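Local coordinates for flagellar brake protein YcgR (Escherichia coli K-12, PDB 5Y6G), which acts as a flagellar brake, binding cyclic di-GMP through its PilZ domain and then engaging flagellar motor proteins to slow swimming and swarming, at residues A[17-22]-A[29-34]; A[43-48]-A[95-100]; A[51-56]-A[79-84]. All blocks are in the same frame, centred on the assembly; numbering follows the deposited sequence.

Interaction 1 (A[17-22]-A[29-34]); sequences YFCQTK and LRFRLY. With SO4 (sulfate ion), chain D.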
loop_
_atom_site.group_PDB
_atom_site.type_symbol
_atom_site.label_atom_id
_atom_site.label_comp_id
_atom_site.label_asym_id
_atom_site.label_seq_id
_atom_site.Cartn_x
_atom_site.Cartn_y
_atom_site.Cartn_z
ATOM N N TYR A 17 0.588 -8.267 2.414
ATOM C CA TYR A 17 -0.779 -7.850 2.684
ATOM C C TYR A 17 -1.389 -7.277 1.413
ATOM O O TYR A 17 -0.764 -6.470 0.722
ATOM C CB TYR A 17 -0.830 -6.810 3.803
ATOM C CG TYR A 17 -0.376 -7.334 5.144
ATOM C CD1 TYR A 17 0.736 -6.801 5.781
ATOM C CD2 TYR A 17 -1.057 -8.368 5.770
ATOM C CE1 TYR A 17 1.153 -7.280 7.008
ATOM C CE2 TYR A 17 -0.649 -8.854 6.996
ATOM C CZ TYR A 17 0.457 -8.307 7.611
ATOM O OH TYR A 17 0.868 -8.789 8.833
ATOM N N PHE A 18 -2.615 -7.696 1.114
ATOM C CA PHE A 18 -3.270 -7.361 -0.141
ATOM C C PHE A 18 -4.376 -6.336 0.077
ATOM O O PHE A 18 -5.088 -6.375 1.085
ATOM C CB PHE A 18 -3.845 -8.614 -0.801
ATOM C CG PHE A 18 -2.799 -9.586 -1.270
ATOM C CD1 PHE A 18 -2.266 -9.483 -2.542
ATOM C CD2 PHE A 18 -2.351 -10.603 -0.440
ATOM C CE1 PHE A 18 -1.309 -10.372 -2.983
ATOM C CE2 PHE A 18 -1.390 -11.498 -0.877
ATOM C CZ PHE A 18 -0.870 -11.381 -2.149
ATOM N N CYS A 19 -4.506 -5.419 -0.880
ATOM C CA CYS A 19 -5.562 -4.420 -0.915
ATOM C C CYS A 19 -6.322 -4.548 -2.229
ATOM O O CYS A 19 -5.816 -5.103 -3.207
ATOM C CB CYS A 19 -4.998 -2.996 -0.786
ATOM S SG CYS A 19 -3.695 -2.794 0.447
ATOM N N GLN A 20 -7.543 -4.018 -2.258
ATOM C CA GLN A 20 -8.319 -4.063 -3.489
ATOM C C GLN A 20 -9.349 -2.946 -3.489
ATOM O O GLN A 20 -9.769 -2.457 -2.437
ATOM C CB GLN A 20 -9.003 -5.419 -3.679
ATOM C CG GLN A 20 -9.979 -5.789 -2.577
ATOM C CD GLN A 20 -10.652 -7.122 -2.825
ATOM O OE1 GLN A 20 -10.285 -7.851 -3.747
ATOM N NE2 GLN A 20 -11.646 -7.447 -2.008
ATOM N N THR A 21 -9.754 -2.555 -4.695
ATOM C CA THR A 21 -10.768 -1.530 -4.889
ATOM C C THR A 21 -11.340 -1.693 -6.289
ATOM O O THR A 21 -10.737 -2.335 -7.153
ATOM C CB THR A 21 -10.195 -0.121 -4.684
ATOM O OG1 THR A 21 -11.232 0.854 -4.851
ATOM C CG2 THR A 21 -9.078 0.158 -5.682
ATOM N N LYS A 22 -12.520 -1.121 -6.499
ATOM C CA LYS A 22 -13.212 -1.231 -7.775
ATOM C C LYS A 22 -12.919 -0.016 -8.646
ATOM O O LYS A 22 -12.727 1.097 -8.151
ATOM C CB LYS A 22 -14.722 -1.377 -7.566
ATOM C CG LYS A 22 -15.121 -2.600 -6.760
ATOM C CD LYS A 22 -16.634 -2.721 -6.654
ATOM C CE LYS A 22 -17.266 -2.946 -8.016
ATOM N NZ LYS A 22 -16.817 -4.226 -8.626
ATOM N N LEU A 29 -9.325 -4.000 -8.832
ATOM C CA LEU A 29 -7.886 -3.778 -8.854
ATOM C C LEU A 29 -7.284 -4.277 -7.547
ATOM O O LEU A 29 -7.740 -3.895 -6.463
ATOM C CB LEU A 29 -7.565 -2.296 -9.052
ATOM C CG LEU A 29 -6.091 -1.938 -9.245
ATOM C CD1 LEU A 29 -5.586 -2.481 -10.570
ATOM C CD2 LEU A 29 -5.888 -0.435 -9.172
ATOM N N ARG A 30 -6.265 -5.125 -7.651
ATOM C CA ARG A 30 -5.608 -5.715 -6.494
ATOM C C ARG A 30 -4.140 -5.319 -6.479
ATOM O O ARG A 30 -3.491 -5.269 -7.528
ATOM C CB ARG A 30 -5.741 -7.241 -6.502
ATOM C CG ARG A 30 -7.184 -7.732 -6.532
ATOM C CD ARG A 30 -7.265 -9.248 -6.683
ATOM N NE ARG A 30 -8.652 -9.705 -6.721
ATOM C CZ ARG A 30 -9.400 -9.731 -7.820
ATOM N NH1 ARG A 30 -8.895 -9.327 -8.977
ATOM N NH2 ARG A 30 -10.653 -10.160 -7.763
ATOM N N PHE A 31 -3.618 -5.042 -5.286
ATOM C CA PHE A 31 -2.227 -4.635 -5.149
ATOM C C PHE A 31 -1.739 -4.979 -3.751
ATOM O O PHE A 31 -2.524 -5.044 -2.802
ATOM C CB PHE A 31 -2.047 -3.137 -5.429
ATOM C CG PHE A 31 -3.156 -2.273 -4.889
ATOM C CD1 PHE A 31 -4.317 -2.084 -5.619
ATOM C CD2 PHE A 31 -3.031 -1.639 -3.663
ATOM C CE1 PHE A 31 -5.339 -1.286 -5.136
ATOM C CE2 PHE A 31 -4.047 -0.837 -3.172
ATOM C CZ PHE A 31 -5.203 -0.662 -3.909
ATOM N N ARG A 32 -0.430 -5.194 -3.640
ATOM C CA ARG A 32 0.201 -5.538 -2.373
ATOM C C ARG A 32 0.596 -4.268 -1.632
ATOM O O ARG A 32 1.139 -3.335 -2.231
ATOM C CB ARG A 32 1.435 -6.411 -2.607
ATOM C CG ARG A 32 1.178 -7.637 -3.475
ATOM C CD ARG A 32 2.426 -8.038 -4.258
ATOM N NE ARG A 32 3.498 -8.527 -3.394
ATOM C CZ ARG A 32 3.797 -9.812 -3.231
ATOM N NH1 ARG A 32 3.108 -10.746 -3.874
ATOM N NH2 ARG A 32 4.790 -10.166 -2.424
ATOM N N LEU A 33 0.329 -4.238 -0.329
ATOM C CA LEU A 33 0.766 -3.111 0.483
ATOM C C LEU A 33 2.288 -3.067 0.531
ATOM O O LEU A 33 2.943 -4.080 0.789
ATOM C CB LEU A 33 0.191 -3.221 1.896
ATOM C CG LEU A 33 0.540 -2.090 2.865
ATOM C CD1 LEU A 33 0.026 -0.755 2.338
ATOM C CD2 LEU A 33 -0.027 -2.380 4.247
ATOM N N TYR A 34 2.852 -1.889 0.266
ATOM C CA TYR A 34 4.298 -1.706 0.268
ATOM C C TYR A 34 4.779 -0.994 1.522
ATOM O O TYR A 34 5.618 -1.525 2.253
ATOM C CB TYR A 34 4.735 -0.943 -0.988
ATOM C CG TYR A 34 6.235 -0.842 -1.127
ATOM C CD1 TYR A 34 6.985 -1.925 -1.566
ATOM C CD2 TYR A 34 6.901 0.335 -0.818
ATOM C CE1 TYR A 34 8.359 -1.840 -1.692
ATOM C CE2 TYR A 34 8.274 0.431 -0.942
ATOM C CZ TYR A 34 8.998 -0.659 -1.379
ATOM O OH TYR A 34 10.365 -0.568 -1.505
HETATM S S SO4 D . -12.525 -8.944 -11.356
HETATM O O1 SO4 D . -12.994 -9.652 -12.544
HETATM O O2 SO4 D . -11.972 -9.907 -10.408
HETATM O O3 SO4 D . -13.641 -8.233 -10.738
HETATM O O4 SO4 D . -11.487 -7.990 -11.741
HETATM O O HOH W 1 2.667 -6.384 1.897
HETATM O O HOH W 2 -11.239 -9.820 -5.032
#
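Y17 to T21 and L29 to L33 pair as the two arms of an antiparallel beta hairpin, their strand axes 4.6 Å apart at the closest point. C19 faces F31 and T21 faces L29 as hydrogen-bonded pairs. Q20 with R30, between them, and F18 with R32, past C19–F31, are non-hydrogen-bonded pairs. The C19–F31 pair is closed by two bonds, C19 N to F31 O at 2.8 Å and F31 N to C19 O at 3.0 Å. Beyond F18, L33 N donates to Y17 O, and a water links Y17 N to L33 O.

One side of the hairpin carries C19, T21, L29 and F31. The F31 ring is swung back over the partner strand, with CG set between the backbone N and the carbonyl carbon (chi1 39°). Its CE2 reaches C19 CB at 3.4 Å, and C19 O lies over the centre of one ring face. The C19 sulfur sits obliquely to the ring. T21 CG2 meets the ring edge at CE1.

The other side carries F18, Q20, R30 and R32. F18 and R32 run side by side, F18 CE1 resting 3.7 Å from R32 CG. Q20 and R30 also lie alongside, and a water joins Q20 OE1 to R30 NH2. At its edge the R30 guanidinium holds a sulfate, NH2 to O2 at 3.0 Å; this ion is probably from the crystallisation liquor.

Strand 58-65 continues the sheet beyond 18-22, with V64 on C19. Strand 40-45 adds A43 and L45 against F31. Y17 OH reaches E124 of helix 108-129.

Interaction 2 (A[43-48]-A[95-100]); sequences ALLETA and TTPRLS. With C2E (9,9'-[(2R,3R,3aS,5S,7aR,9R,10R,10aS,12S,14aR)-3,5,10,12-tetrahydroxy-5,12-dioxidooctahydro-2H,7H-difuro[3,2-d:3',2'-j][1,3,7,9,2,8]tetraoxadiphosphacyclododecine-2,9-diyl]bis(2-amino-1,9-dihydro-6H-purin-6-one)), chain C.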
loop_
_atom_site.group_PDB
_atom_site.type_symbol
_atom_site.label_atom_id
_atom_site.label_comp_id
_atom_site.label_asym_id
_atom_site.label_seq_id
_atom_site.Cartn_x
_atom_site.Cartn_y
_atom_site.Cartn_z
ATOM N N ALA A 43 1.950 0.918 -2.720
ATOM C CA ALA A 43 1.474 -0.411 -3.076
ATOM C C ALA A 43 2.091 -0.845 -4.400
ATOM O O ALA A 43 2.574 -0.023 -5.180
ATOM C CB ALA A 43 -0.057 -0.461 -3.164
ATOM N N LEU A 44 2.056 -2.155 -4.645
ATOM C CA LEU A 44 2.591 -2.764 -5.853
ATOM C C LEU A 44 1.465 -3.451 -6.610
ATOM O O LEU A 44 0.640 -4.153 -6.014
ATOM C CB LEU A 44 3.687 -3.782 -5.515
ATOM C CG LEU A 44 4.901 -3.260 -4.746
ATOM C CD1 LEU A 44 5.874 -4.392 -4.446
ATOM C CD2 LEU A 44 5.573 -2.157 -5.542
ATOM N N LEU A 45 1.441 -3.254 -7.926
ATOM C CA LEU A 45 0.455 -3.919 -8.761
ATOM C C LEU A 45 0.909 -5.331 -9.120
ATOM O O LEU A 45 2.099 -5.656 -9.113
ATOM C CB LEU A 45 0.193 -3.126 -10.040
ATOM C CG LEU A 45 -0.979 -2.148 -10.014
ATOM C CD1 LEU A 45 -1.191 -1.553 -11.393
ATOM C CD2 LEU A 45 -2.237 -2.852 -9.532
ATOM N N GLU A 46 -0.071 -6.177 -9.439
ATOM C CA GLU A 46 0.220 -7.537 -9.883
ATOM C C GLU A 46 0.570 -7.565 -11.367
ATOM O O GLU A 46 1.665 -7.986 -11.756
ATOM C CB GLU A 46 -0.977 -8.449 -9.599
ATOM C CG GLU A 46 -1.835 -8.007 -8.419
ATOM C CD GLU A 46 -1.094 -8.061 -7.098
ATOM O OE1 GLU A 46 0.085 -8.471 -7.090
ATOM O OE2 GLU A 46 -1.693 -7.693 -6.064
ATOM N N THR A 47 -0.360 -7.120 -12.210
ATOM C CA THR A 47 -0.137 -7.049 -13.644
ATOM C C THR A 47 0.552 -5.737 -14.009
ATOM O O THR A 47 0.948 -4.942 -13.150
ATOM C CB THR A 47 -1.461 -7.159 -14.400
ATOM O OG1 THR A 47 -2.045 -5.855 -14.522
ATOM C CG2 THR A 47 -2.433 -8.063 -13.659
ATOM N N ALA A 48 0.694 -5.508 -15.311
ATOM C CA ALA A 48 0.972 -4.169 -15.802
ATOM C C ALA A 48 -0.258 -3.294 -15.585
ATOM O O ALA A 48 -1.393 -3.778 -15.582
ATOM C CB ALA A 48 1.348 -4.207 -17.283
ATOM N N THR A 95 10.337 -5.045 -14.052
ATOM C CA THR A 95 9.648 -3.803 -13.725
ATOM C C THR A 95 8.177 -4.080 -13.440
ATOM O O THR A 95 7.531 -4.862 -14.144
ATOM C CB THR A 95 9.772 -2.791 -14.865
ATOM O OG1 THR A 95 11.149 -2.437 -15.050
ATOM C CG2 THR A 95 8.974 -1.536 -14.549
ATOM N N THR A 96 7.654 -3.430 -12.402
ATOM C CA THR A 96 6.256 -3.560 -12.018
ATOM C C THR A 96 5.782 -2.228 -11.459
ATOM O O THR A 96 6.579 -1.488 -10.870
ATOM C CB THR A 96 6.046 -4.678 -10.985
ATOM O OG1 THR A 96 6.965 -4.512 -9.898
ATOM C CG2 THR A 96 6.264 -6.045 -11.624
ATOM N N PRO A 97 4.501 -1.897 -11.623
ATOM C CA PRO A 97 4.032 -0.555 -11.248
ATOM C C PRO A 97 3.992 -0.358 -9.739
ATOM O O PRO A 97 3.540 -1.227 -8.989
ATOM C CB PRO A 97 2.622 -0.487 -11.852
ATOM C CG PRO A 97 2.536 -1.642 -12.811
ATOM C CD PRO A 97 3.446 -2.692 -12.272
ATOM N N ARG A 98 4.456 0.811 -9.305
ATOM C CA ARG A 98 4.421 1.222 -7.908
ATOM C C ARG A 98 3.412 2.350 -7.751
ATOM O O ARG A 98 3.466 3.346 -8.482
ATOM C CB ARG A 98 5.810 1.665 -7.434
ATOM C CG ARG A 98 5.806 2.586 -6.215
ATOM C CD ARG A 98 5.286 1.884 -4.967
ATOM N NE ARG A 98 5.166 2.804 -3.834
ATOM C CZ ARG A 98 6.189 3.200 -3.084
ATOM N NH1 ARG A 98 7.412 2.765 -3.353
ATOM N NH2 ARG A 98 5.994 4.033 -2.072
ATOM N N LEU A 99 2.491 2.187 -6.809
ATOM C CA LEU A 99 1.431 3.156 -6.581
ATOM C C LEU A 99 1.730 3.965 -5.328
ATOM O O LEU A 99 2.200 3.427 -4.320
ATOM C CB LEU A 99 0.074 2.461 -6.452
ATOM C CG LEU A 99 -0.328 1.502 -7.580
ATOM C CD1 LEU A 99 -1.712 0.920 -7.330
ATOM C CD2 LEU A 99 -0.273 2.180 -8.946
ATOM N N SER A 100 1.467 5.265 -5.402
ATOM C CA SER A 100 1.635 6.167 -4.272
ATOM C C SER A 100 0.304 6.850 -4.000
ATOM O O SER A 100 -0.181 7.623 -4.832
ATOM C CB SER A 100 2.736 7.192 -4.549
ATOM O OG SER A 100 3.989 6.545 -4.689
HETATM P P1 C2E C . 2.537 14.565 -2.509
HETATM O O2P C2E C . 3.091 13.760 -3.784
HETATM O O1P C2E C . 1.430 15.449 -2.938
HETATM O "O5'" C2E C . 2.008 13.534 -1.394
HETATM C "C5'" C2E C . 1.281 13.967 -0.245
HETATM C "C4'" C2E C . 1.216 12.860 0.810
HETATM O "O4'" C2E C . 0.710 11.647 0.242
HETATM C "C3'" C2E C . 2.610 12.500 1.340
HETATM O "O3'" C2E C . 3.051 13.374 2.380
HETATM C "C2'" C2E C . 2.364 11.086 1.886
HETATM O "O2'" C2E C . 1.883 11.144 3.229
HETATM C "C1'" C2E C . 1.282 10.536 0.942
HETATM N N9 C2E C . 1.905 9.598 0.004
HETATM C C8 C2E C . 2.060 9.764 -1.342
HETATM N N7 C2E C . 2.661 8.725 -1.844
HETATM C C5 C2E C . 2.928 7.835 -0.856
HETATM C C6 C2E C . 3.547 6.561 -0.810
HETATM O O6 C2E C . 3.982 6.034 -1.822
HETATM N N1 C2E C . 3.645 5.943 0.386
HETATM C C2 C2E C . 3.157 6.535 1.512
HETATM N N2 C2E C . 3.274 5.879 2.709
HETATM N N3 C2E C . 2.581 7.715 1.484
HETATM C C4 C2E C . 2.448 8.389 0.335
HETATM P P11 C2E C . 4.607 13.507 2.778
HETATM O O21 C2E C . 5.208 12.045 3.097
HETATM O O11 C2E C . 4.744 14.364 3.975
HETATM O O5A C2E C . 5.399 14.172 1.543
HETATM C C5A C2E C . 5.092 15.487 1.079
HETATM C C4A C2E C . 5.631 15.733 -0.332
HETATM O O4A C2E C . 7.023 15.411 -0.406
HETATM C C3A C2E C . 4.933 14.839 -1.364
HETATM O O3A C2E C . 3.739 15.434 -1.879
HETATM C C2A C2E C . 6.000 14.756 -2.466
HETATM O O2A C2E C . 5.853 15.857 -3.366
HETATM C C1A C2E C . 7.321 14.842 -1.686
HETATM N N91 C2E C . 7.879 13.495 -1.520
HETATM C C81 C2E C . 7.968 12.793 -0.352
HETATM N N71 C2E C . 8.513 11.633 -0.575
HETATM C C51 C2E C . 8.804 11.513 -1.893
HETATM C C61 C2E C . 9.392 10.498 -2.688
HETATM O O61 C2E C . 9.761 9.442 -2.197
HETATM N N11 C2E C . 9.533 10.728 -4.012
HETATM C C21 C2E C . 9.117 11.908 -4.553
HETATM N N21 C2E C . 9.275 12.109 -5.899
HETATM N N31 C2E C . 8.572 12.856 -3.827
HETATM C C41 C2E C . 8.400 12.704 -2.510
#
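L99 O is gripped by two donors, one from the neighbouring strand and one from the next-door side chain. A43 N reaches it at 3.0 Å and R98 NE at 3.1 Å, from opposite faces of the carbonyl plane. The R98 bond comes from well above that plane, though L99 O lies nearly in the guanidinium plane. This helps to fix the rotation of the guanidinium.

R98 gets there through a bend in its chain at chi2 (66°), which lays CD 3.3 Å from A43 O. NH2 then donates to O6 of a cyclic di-GMP guanine at 2.8 Å. S100 OG donates to the same O6 at 2.9 Å, so one guanine oxygen is read by two residues of one strand. R98 NH1 also forms a salt bridge with a phosphate oxygen of the second ligand molecule. The arginine thus ties both molecules to the strand.

The strands run antiparallel. L99 N to A43 O is short and almost straight, and L45 N to P97 O is the next rung. P97 packs at about a right angle to L45, its CG 3.9 Å from L45 CB. P97 CD also lies near T47 O, though T47 is poorly ordered. L45 CG also meets L99 CD1 at 4.1 Å.

In the sheet, strand 40-45 lies between 28-36 and 93-104, with L44 bonded to R32 through the backbone. Strand 71-87 flanks 93-104, where R98 pairs with S82. L53 of the loop after strand 40-45 touches both L45 and L99.

Interaction 3 (A[51-56]-A[79-84]); sequences AELQEG and ISISER. With C2E (9,9'-[(2R,3R,3aS,5S,7aR,9R,10R,10aS,12S,14aR)-3,5,10,12-tetrahydroxy-5,12-dioxidooctahydro-2H,7H-difuro[3,2-d:3',2'-j][1,3,7,9,2,8]tetraoxadiphosphacyclododecine-2,9-diyl]bis(2-amino-1,9-dihydro-6H-purin-6-one)), chain B.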
loop_
_atom_site.group_PDB
_atom_site.type_symbol
_atom_site.label_atom_id
_atom_site.label_comp_id
_atom_site.label_asym_id
_atom_site.label_seq_id
_atom_site.Cartn_x
_atom_site.Cartn_y
_atom_site.Cartn_z
ATOM N N ALA A 51 -5.081 0.389 -18.445
ATOM C CA ALA A 51 -5.152 1.715 -19.052
ATOM C C ALA A 51 -5.998 2.665 -18.211
ATOM O O ALA A 51 -5.707 3.864 -18.130
ATOM C CB ALA A 51 -5.706 1.614 -20.473
ATOM N N GLU A 52 -7.048 2.145 -17.571
ATOM C CA GLU A 52 -7.899 2.992 -16.741
ATOM C C GLU A 52 -7.107 3.645 -15.615
ATOM O O GLU A 52 -7.309 4.826 -15.305
ATOM C CB GLU A 52 -9.057 2.172 -16.171
ATOM C CG GLU A 52 -10.046 2.995 -15.369
ATOM C CD GLU A 52 -11.471 2.817 -15.849
ATOM O OE1 GLU A 52 -11.919 1.659 -15.979
ATOM O OE2 GLU A 52 -12.138 3.839 -16.112
ATOM N N LEU A 53 -6.200 2.895 -14.994
ATOM C CA LEU A 53 -5.463 3.403 -13.844
ATOM C C LEU A 53 -4.511 4.514 -14.268
ATOM O O LEU A 53 -3.732 4.355 -15.213
ATOM C CB LEU A 53 -4.690 2.268 -13.171
ATOM C CG LEU A 53 -4.054 2.553 -11.809
ATOM C CD1 LEU A 53 -5.116 2.828 -10.758
ATOM C CD2 LEU A 53 -3.170 1.394 -11.380
ATOM N N GLN A 54 -4.574 5.642 -13.566
ATOM C CA GLN A 54 -3.662 6.753 -13.810
ATOM C C GLN A 54 -3.755 7.717 -12.635
ATOM O O GLN A 54 -4.675 7.647 -11.815
ATOM C CB GLN A 54 -3.962 7.465 -15.130
ATOM C CG GLN A 54 -5.387 7.967 -15.265
ATOM C CD GLN A 54 -5.580 8.810 -16.511
ATOM O OE1 GLN A 54 -4.815 9.740 -16.770
ATOM N NE2 GLN A 54 -6.603 8.487 -17.291
ATOM N N GLU A 55 -2.784 8.623 -12.568
ATOM C CA GLU A 55 -2.677 9.540 -11.445
ATOM C C GLU A 55 -3.819 10.550 -11.465
ATOM O O GLU A 55 -4.286 10.977 -12.524
ATOM C CB GLU A 55 -1.328 10.255 -11.481
ATOM C CG GLU A 55 -0.168 9.335 -11.849
ATOM C CD GLU A 55 1.155 10.067 -11.968
ATOM O OE1 GLU A 55 2.195 9.391 -12.122
ATOM O OE2 GLU A 55 1.156 11.316 -11.909
ATOM N N GLY A 56 -4.269 10.930 -10.270
ATOM C CA GLY A 56 -5.401 11.809 -10.098
ATOM C C GLY A 56 -6.691 11.104 -9.733
ATOM O O GLY A 56 -7.633 11.761 -9.276
ATOM N N ILE A 79 -1.666 9.387 -6.247
ATOM C CA ILE A 79 -0.825 10.546 -6.524
ATOM C C ILE A 79 0.204 10.278 -7.620
ATOM O O ILE A 79 0.499 11.174 -8.418
ATOM C CB ILE A 79 -0.130 11.018 -5.234
ATOM C CG1 ILE A 79 -1.161 11.520 -4.225
ATOM C CG2 ILE A 79 0.882 12.107 -5.540
ATOM C CD1 ILE A 79 -2.019 12.648 -4.752
ATOM N N SER A 80 0.766 9.073 -7.684
ATOM C CA SER A 80 1.837 8.818 -8.637
ATOM C C SER A 80 1.927 7.331 -8.944
ATOM O O SER A 80 1.758 6.492 -8.054
ATOM C CB SER A 80 3.181 9.322 -8.098
ATOM O OG SER A 80 4.182 9.264 -9.097
ATOM N N ILE A 81 2.191 7.016 -10.210
ATOM C CA ILE A 81 2.509 5.663 -10.652
ATOM C C ILE A 81 3.971 5.653 -11.074
ATOM O O ILE A 81 4.358 6.358 -12.014
ATOM C CB ILE A 81 1.605 5.207 -11.807
ATOM C CG1 ILE A 81 0.130 5.301 -11.412
ATOM C CG2 ILE A 81 1.953 3.783 -12.227
ATOM C CD1 ILE A 81 -0.820 4.933 -12.531
ATOM N N SER A 82 4.786 4.864 -10.377
ATOM C CA SER A 82 6.204 4.782 -10.705
ATOM C C SER A 82 6.607 3.341 -10.991
ATOM O O SER A 82 5.752 2.451 -11.051
ATOM C CB SER A 82 7.052 5.367 -9.573
ATOM O OG SER A 82 6.792 4.708 -8.345
ATOM N N GLU A 83 7.901 3.102 -11.171
ATOM C CA GLU A 83 8.422 1.787 -11.511
ATOM C C GLU A 83 9.282 1.256 -10.373
ATOM O O GLU A 83 10.212 1.933 -9.924
ATOM C CB GLU A 83 9.241 1.840 -12.802
ATOM C CG GLU A 83 8.435 2.186 -14.038
ATOM C CD GLU A 83 9.258 2.088 -15.304
ATOM O OE1 GLU A 83 10.448 2.462 -15.268
ATOM O OE2 GLU A 83 8.718 1.622 -16.330
ATOM N N ARG A 84 8.968 0.049 -9.911
ATOM C CA ARG A 84 9.825 -0.675 -8.984
ATOM C C ARG A 84 10.556 -1.771 -9.745
ATOM O O ARG A 84 9.936 -2.529 -10.498
ATOM C CB ARG A 84 9.028 -1.279 -7.829
ATOM C CG ARG A 84 9.851 -2.234 -6.987
ATOM C CD ARG A 84 9.152 -2.604 -5.698
ATOM N NE ARG A 84 9.845 -3.693 -5.017
ATOM C CZ ARG A 84 9.698 -4.977 -5.329
ATOM N NH1 ARG A 84 8.883 -5.336 -6.312
ATOM N NH2 ARG A 84 10.369 -5.902 -4.658
HETATM P P1 C2E B . 10.490 4.810 -2.168
HETATM O O2P C2E B . 10.078 5.471 -0.767
HETATM O O1P C2E B . 10.311 3.339 -2.103
HETATM O "O5'" C2E B . 9.601 5.425 -3.356
HETATM C "C5'" C2E B . 9.709 4.962 -4.697
HETATM C "C4'" C2E B . 8.993 5.910 -5.663
HETATM O "O4'" C2E B . 7.621 6.081 -5.290
HETATM C "C3'" C2E B . 9.594 7.322 -5.623
HETATM O "O3'" C2E B . 10.770 7.435 -6.426
HETATM C "C2'" C2E B . 8.433 8.143 -6.201
HETATM O "O2'" C2E B . 8.401 8.079 -7.628
HETATM C "C1'" C2E B . 7.217 7.422 -5.606
HETATM N N9 C2E B . 6.805 8.139 -4.399
HETATM C C8 C2E B . 7.037 7.761 -3.109
HETATM N N7 C2E B . 6.524 8.640 -2.301
HETATM C C5 C2E B . 5.936 9.627 -3.018
HETATM C C6 C2E B . 5.243 10.810 -2.675
HETATM O O6 C2E B . 5.072 11.119 -1.505
HETATM N N1 C2E B . 4.777 11.589 -3.675
HETATM C C2 C2E B . 4.976 11.234 -4.978
HETATM N N2 C2E B . 4.488 12.047 -5.971
HETATM N N3 C2E B . 5.621 10.136 -5.309
HETATM C C4 C2E B . 6.110 9.317 -4.369
HETATM P P11 C2E B . 11.897 8.545 -6.134
HETATM O O21 C2E B . 11.187 9.975 -5.933
HETATM O O11 C2E B . 12.831 8.595 -7.281
HETATM O O5A C2E B . 12.695 8.159 -4.790
HETATM C C5A C2E B . 13.480 6.974 -4.707
HETATM C C4A C2E B . 13.801 6.644 -3.249
HETATM O O4A C2E B . 14.508 7.723 -2.633
HETATM C C3A C2E B . 12.536 6.467 -2.403
HETATM O O3A C2E B . 12.035 5.137 -2.480
HETATM C C2A C2E B . 13.067 6.749 -0.993
HETATM O O2A C2E B . 13.702 5.588 -0.449
HETATM C C1A C2E B . 14.089 7.855 -1.269
HETATM N N91 C2E B . 13.449 9.156 -1.069
HETATM C C81 C2E B . 13.030 9.999 -2.056
HETATM N N71 C2E B . 12.504 11.063 -1.527
HETATM C C51 C2E B . 12.549 10.966 -0.177
HETATM C C61 C2E B . 12.135 11.807 0.881
HETATM O O61 C2E B . 11.605 12.885 0.659
HETATM N N11 C2E B . 12.337 11.389 2.148
HETATM C C21 C2E B . 12.929 10.185 2.387
HETATM N N21 C2E B . 13.121 9.794 3.688
HETATM N N31 C2E B . 13.323 9.393 1.414
HETATM C C41 C2E B . 13.152 9.742 0.133
HETATM O O HOH W 3 3.805 11.944 -10.616
#
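E55 makes the polar link between the loop 51-56 and strand 79-84. Its OE1 accepts the backbone N-H of I81 at 3.0 Å in a nearly straight bond of 173°. The donor approaches from above the carboxylate plane, not within it. The other oxygen, OE2, takes a hydrogen bond from a water at 3.0 Å, and that water also bonds S80 OG. Both carboxylate oxygens are therefore held, one directly and one through the water. The E55 chain is extended beyond CG (chi2 176°), which lays it across the strand backbone, with CD 3.6 Å from S80 CA.

Next to this polar contact is an apolar one. I81 points its CB toward the loop, and its extended chain (chi2 177°) carries CD1 to Q54 CA at 3.6 Å. L53 CG lies 4.1 Å from the same methyl, the two side chains crossing at a slant. L53 is buried, and it also meets L29, L45 and L99 of three neighbouring strands. The loop thus meets the sheet through a buried leucine and an exposed glutamate, with I81 packed against Q54 as well. A backbone bond between G56 and L78 extends the join.

On the side of the strand turned from the loop, I79, S80 and S82 meet cyclic di-GMP. I79 CG2 lies 3.6 Å from N2 of one guanine, and S80 CB is close to the same amino group. S82 lies by the ribose of that nucleotide, its OG 3.5 Å from O4', a weak contact. I79 and S80 both face S100 on strand 93-104, which makes a classic beta bulge. The bulge sits at the ligand pocket of this PilZ domain, where the strand's serines line the bound dinucleotide.

All three interactions reach one antiparallel sheet of the PilZ domain; in interaction 3 only 79-84 is a strand, and 51-56 is a loop packed against it. Interaction 1 comes first along the chain, as a local hairpin. Interaction 2 joins residues 47 apart at their closest ends, and interaction 3 falls wholly within the chain between its two segments. Centres of interactions 1 and 2 are about 10 Å apart, 2 and 3 about 8 Å, and 1 and 3 about 14 Å. Strands 28-36, 40-45, 93-104 and 71-87 are successive neighbours, so backbone bonds run from one contact to the next. Interactions 2 and 3 bring two adjacent strands to the two cyclic di-GMP molecules, and Y34 of interaction 1 also touches the ligand.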